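Local coordinates for protein ribosomal processing cysteine protease Prp (Streptococcus mutans, PDB 2G0I) that probably acts as a cysteine protease of the Prp family, linked to ribosome biogenesis, and has a two-layer alpha-beta sandwich fold, at residues 41-45 with 46-50; 108-111 with 112-115. One frame throughout, in Å; residues are numbered along the deposited sequence.

Contact 1: 41-45 with 46-50; sequences IRRKG and ILESV
Ile41 O takes two backbone N-H groups from the facing strand, Glu48 N at 2.8 Å and, more weakly, Ser49 N at 3.4 Å. Both residues therefore stand opposite Ile41, and the pairing slips by one residue before Arg42 meets Leu47. The bulge turns Glu48 toward the partner strand, on the side where Arg43 lies. There Glu48 OE2 receives Arg43 NH1 at 2.6 Å in a salt bridge that reaches the guanidinium at its edge, close to its plane, and uses the anti lone pair of the carboxylate. The two planar groups stand 69° apart. With CG of Arg43 beside its own backbone N (chi1 -57°) and the chain extended as far as NE, the guanidinium runs back along the hairpin and lays one face over Ile41 CG2, 3.4 Å from the plane. One water bridges Arg43 NH2 and Ser49 OG, and another joins Arg43 O to Glu48 OE1, which also meets Lys111. Arg42 projects from the other face of the sheet. A bend at chi3 brings its guanidinium over Leu47 CD2, while NH1 bonds to Gly45 O at 3.1 Å in the guanidinium plane; Glu121 of helix 114-133 is its salt-bridge partner. Reciprocal bonds close the end of the hairpin, Arg43 N to Ile46 O at 2.9 Å and Ile46 N to Arg43 O at 3.2 Å. Lys44 and Gly45 occupy the corners of a type I' turn, making this a beta hairpin with a two-residue type I' loop and a classic bulge.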
loop_
_atom_site.group_PDB
_atom_site.type_symbol
_atom_site.label_atom_id
_atom_site.label_comp_id
_atom_site.label_asym_id
_atom_site.label_seq_id
_atom_site.Cartn_x
_atom_site.Cartn_y
_atom_site.Cartn_z
ATOM N N ILE B 41 14.691 3.828 9.841
ATOM C CA ILE B 41 16.006 4.436 9.868
ATOM C C ILE B 41 16.356 4.974 8.494
ATOM O O ILE B 41 16.372 4.210 7.512
ATOM C CB ILE B 41 17.056 3.448 10.360
ATOM C CG1 ILE B 41 16.724 3.030 11.787
ATOM C CG2 ILE B 41 18.521 4.074 10.213
ATOM C CD1 ILE B 41 17.577 1.938 12.280
ATOM N N ARG B 42 16.668 6.275 8.452
ATOM C CA ARG B 42 17.190 6.958 7.280
ATOM C C ARG B 42 18.695 7.228 7.551
ATOM O O ARG B 42 19.069 7.662 8.656
ATOM C CB ARG B 42 16.448 8.281 7.085
ATOM C CG ARG B 42 16.692 8.937 5.734
ATOM C CD ARG B 42 15.892 10.251 5.578
ATOM N NE ARG B 42 14.430 10.073 5.585
ATOM C CZ ARG B 42 13.687 9.818 4.505
ATOM N NH1 ARG B 42 14.259 9.718 3.310
ATOM N NH2 ARG B 42 12.370 9.699 4.609
ATOM N N ARG B 43 19.547 6.943 6.571
ATOM C CA ARG B 43 20.994 7.207 6.686
ATOM C C ARG B 43 21.444 7.931 5.419
ATOM O O ARG B 43 21.245 7.444 4.301
ATOM C CB ARG B 43 21.803 5.903 6.824
ATOM C CG ARG B 43 21.405 4.994 7.993
ATOM C CD ARG B 43 22.518 3.936 8.402
ATOM N NE ARG B 43 22.048 3.147 9.553
ATOM C CZ ARG B 43 21.257 2.064 9.457
ATOM N NH1 ARG B 43 20.857 1.610 8.264
ATOM N NH2 ARG B 43 20.872 1.424 10.558
ATOM N N LYS B 44 22.060 9.100 5.585
ATOM C CA LYS B 44 22.523 9.901 4.457
ATOM C C LYS B 44 21.397 10.158 3.459
ATOM O O LYS B 44 21.610 10.120 2.243
ATOM C CB LYS B 44 23.738 9.238 3.766
ATOM C CG LYS B 44 24.934 8.921 4.673
ATOM C CD LYS B 44 25.552 10.209 5.229
ATOM C CE LYS B 44 26.801 9.944 6.045
ATOM N NZ LYS B 44 27.239 11.239 6.616
ATOM N N GLY B 45 20.196 10.396 3.977
ATOM C CA GLY B 45 19.090 10.833 3.149
ATOM C C GLY B 45 18.206 9.725 2.602
ATOM O O GLY B 45 17.090 10.002 2.181
ATOM N N ILE B 46 18.699 8.485 2.597
ATOM C CA ILE B 46 17.926 7.341 2.084
ATOM C C ILE B 46 17.364 6.417 3.209
ATOM O O ILE B 46 18.018 6.140 4.223
ATOM C CB ILE B 46 18.718 6.492 1.027
ATOM C CG1 ILE B 46 19.867 5.718 1.682
ATOM C CG2 ILE B 46 19.224 7.394 -0.188
ATOM C CD1 ILE B 46 20.344 4.446 0.945
ATOM N N LEU B 47 16.134 5.955 3.012
ATOM C CA LEU B 47 15.548 4.961 3.914
ATOM C C LEU B 47 16.288 3.646 3.782
ATOM O O LEU B 47 16.390 3.087 2.680
ATOM C CB LEU B 47 14.061 4.764 3.574
ATOM C CG LEU B 47 13.203 5.974 3.948
ATOM C CD1 LEU B 47 11.837 5.840 3.293
ATOM C CD2 LEU B 47 13.073 6.117 5.487
ATOM N N GLU B 48 16.728 3.119 4.919
ATOM C CA GLU B 48 17.498 1.892 4.930
ATOM C C GLU B 48 16.783 0.724 5.575
ATOM O O GLU B 48 16.964 -0.390 5.139
ATOM C CB GLU B 48 18.857 2.099 5.613
ATOM C CG GLU B 48 19.742 3.080 4.807
ATOM C CD GLU B 48 21.214 2.688 4.816
ATOM O OE1 GLU B 48 21.878 2.853 3.777
ATOM O OE2 GLU B 48 21.675 2.222 5.851
ATOM N N SER B 49 15.992 0.981 6.612
ATOM C CA SER B 49 15.272 -0.103 7.280
ATOM C C SER B 49 13.992 0.340 7.965
ATOM O O SER B 49 13.823 1.500 8.323
ATOM C CB SER B 49 16.167 -0.813 8.298
ATOM O OG SER B 49 16.489 0.045 9.395
ATOM N N VAL B 50 13.105 -0.622 8.181
ATOM C CA VAL B 50 11.923 -0.374 8.998
ATOM C C VAL B 50 11.667 -1.613 9.827
ATOM O O VAL B 50 11.795 -2.755 9.334
ATOM C CB VAL B 50 10.681 0.077 8.157
ATOM C CG1 VAL B 50 10.314 -1.007 7.165
ATOM C CG2 VAL B 50 9.472 0.340 9.087
HETATM O O HOH W 1 22.851 5.774 3.180
HETATM O O HOH W 2 18.920 -0.521 10.235
#

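Contact 2: 108-111 with 112-115; sequences ITNK and SDEK
Two overlapping type I turns, Ile108 to Lys111 and Asn110 to Asp113, carry the chain into helix 114-133, the second closed by Asp113 N bonding to Asn110 O at 3.0 Å. That donor sits well above the carbonyl plane, 54° out of it, while the bond at the hydrogen is fairly straight. In the first turn Lys111 N bonds to Ile108 O at 3.1 Å. The side chains of Asn110 and Asp113 span the same second turn. Asn110 CG lies between its backbone N and carbonyl carbon (chi1 74°), which brings the amide across to the carboxylate of Asp113, and Asn110 ND2 gives a hydrogen bond to Asp113 OD2 at 3.2 Å. The geometry is far from coplanar: the amide and carboxylate planes are 79° apart, and the nitrogen approaches OD2 from above the carboxylate plane. Asn110 CB also touches Asp113 OD1, at 3.5 Å. A water joins the same two groups, donating to Asp113 OD2 at 2.6 Å and accepting from Asn110 ND2, so that the amide and carboxylate are tied both directly and through solvent. ND2 also reaches Asp86 O, linking the turn to a neighbouring loop. A second water donates to Thr109 O and lies 2.8 Å from Ser112 OG, bridging from the first turn to the second. Lys111 CB and CG lie against Ser112 N, and beyond CG the extended chain carries NZ to a salt bridge with Glu48 and a hydrogen bond to Ser106 O. Asp113 occupies the N-cap position, but its side chain makes no capping bond; its carboxylate instead braces the turn with Asn110. The arrangement is a pair of overlapping type I turns leading from the sheet layer of the alpha-beta sandwich into a helix.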
loop_
_atom_site.group_PDB
_atom_site.type_symbol
_atom_site.label_atom_id
_atom_site.label_comp_id
_atom_site.label_asym_id
_atom_site.label_seq_id
_atom_site.Cartn_x
_atom_site.Cartn_y
_atom_site.Cartn_z
ATOM N N ILE B 108 22.104 -3.999 0.898
ATOM C CA ILE B 108 21.716 -4.292 -0.502
ATOM C C ILE B 108 22.363 -3.223 -1.377
ATOM O O ILE B 108 22.233 -2.053 -1.063
ATOM C CB ILE B 108 20.168 -4.250 -0.705
ATOM C CG1 ILE B 108 19.424 -5.132 0.327
ATOM C CG2 ILE B 108 19.800 -4.563 -2.163
ATOM C CD1 ILE B 108 19.892 -6.627 0.469
ATOM N N THR B 109 23.094 -3.600 -2.437
ATOM C CA THR B 109 23.949 -2.591 -3.103
ATOM C C THR B 109 23.128 -1.544 -3.841
ATOM O O THR B 109 23.530 -0.385 -3.933
ATOM C CB THR B 109 25.135 -3.202 -3.946
ATOM O OG1 THR B 109 24.774 -4.508 -4.375
ATOM C CG2 THR B 109 26.397 -3.348 -3.079
ATOM N N ASN B 110 21.930 -1.913 -4.275
ATOM C CA ASN B 110 21.076 -0.920 -4.921
ATOM C C ASN B 110 19.998 -0.301 -3.995
ATOM O O ASN B 110 18.978 0.206 -4.453
ATOM C CB ASN B 110 20.524 -1.441 -6.269
ATOM C CG ASN B 110 19.422 -2.483 -6.103
ATOM O OD1 ASN B 110 19.379 -3.232 -5.111
ATOM N ND2 ASN B 110 18.534 -2.551 -7.086
ATOM N N LYS B 111 20.262 -0.287 -2.693
ATOM C CA LYS B 111 19.361 0.410 -1.759
ATOM C C LYS B 111 19.034 1.848 -2.145
ATOM O O LYS B 111 17.957 2.320 -1.843
ATOM C CB LYS B 111 19.915 0.378 -0.329
ATOM C CG LYS B 111 21.282 1.025 -0.174
ATOM C CD LYS B 111 21.859 0.703 1.171
ATOM C CE LYS B 111 23.284 1.243 1.277
ATOM N NZ LYS B 111 23.757 1.152 2.695
ATOM N N SER B 112 19.960 2.546 -2.818
ATOM C CA SER B 112 19.803 3.973 -3.116
ATOM C C SER B 112 19.003 4.206 -4.417
ATOM O O SER B 112 18.778 5.364 -4.813
ATOM C CB SER B 112 21.203 4.601 -3.234
ATOM O OG SER B 112 21.843 4.053 -4.384
ATOM N N ASP B 113 18.568 3.117 -5.079
ATOM C CA ASP B 113 17.889 3.230 -6.375
ATOM C C ASP B 113 16.653 4.082 -6.246
ATOM O O ASP B 113 15.978 4.036 -5.196
ATOM C CB ASP B 113 17.450 1.861 -6.914
ATOM C CG ASP B 113 18.491 1.215 -7.761
ATOM O OD1 ASP B 113 19.681 1.643 -7.659
ATOM O OD2 ASP B 113 18.130 0.262 -8.505
ATOM N N GLU B 114 16.336 4.802 -7.322
ATOM C CA GLU B 114 15.163 5.633 -7.381
ATOM C C GLU B 114 13.886 4.813 -7.143
ATOM O O GLU B 114 13.033 5.225 -6.354
ATOM C CB GLU B 114 15.091 6.383 -8.722
ATOM C CG GLU B 114 14.144 7.567 -8.698
ATOM C CD GLU B 114 13.979 8.244 -10.070
ATOM O OE1 GLU B 114 14.985 8.814 -10.576
ATOM O OE2 GLU B 114 12.849 8.202 -10.627
ATOM N N LYS B 115 13.733 3.681 -7.814
ATOM C CA LYS B 115 12.473 2.916 -7.629
ATOM C C LYS B 115 12.379 2.344 -6.230
ATOM O O LYS B 115 11.282 2.288 -5.638
ATOM C CB LYS B 115 12.345 1.790 -8.668
ATOM C CG LYS B 115 12.192 2.357 -10.049
ATOM C CD LYS B 115 12.149 1.319 -11.100
ATOM C CE LYS B 115 11.885 2.077 -12.411
ATOM N NZ LYS B 115 11.903 1.107 -13.479
HETATM O O HOH W 3 23.148 1.994 -3.086
HETATM O O HOH W 4 19.576 -1.409 -9.875
#

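The two contacts lie in series along the chain, their centres 11 Å apart, and meet directly. Lys111 NZ of contact 2 forms a salt bridge with Glu48 OE1 of contact 1 at 2.8 Å, so the carboxylate of Glu48 has a cationic partner from each contact. Beside this bridge, Ile46 CD1 packs against Lys111 CG at 3.7 Å and reaches Ser112 CA at 4.1 Å. Gln117, on helix 114-133, bonds to both Leu47 N and Lys111 O. The hairpin end and the turns leading into the helix are thereby joined by charge, packing and a shared glutamine. Both contacts lie away from Glu132, a calcium-binding residue of this protein.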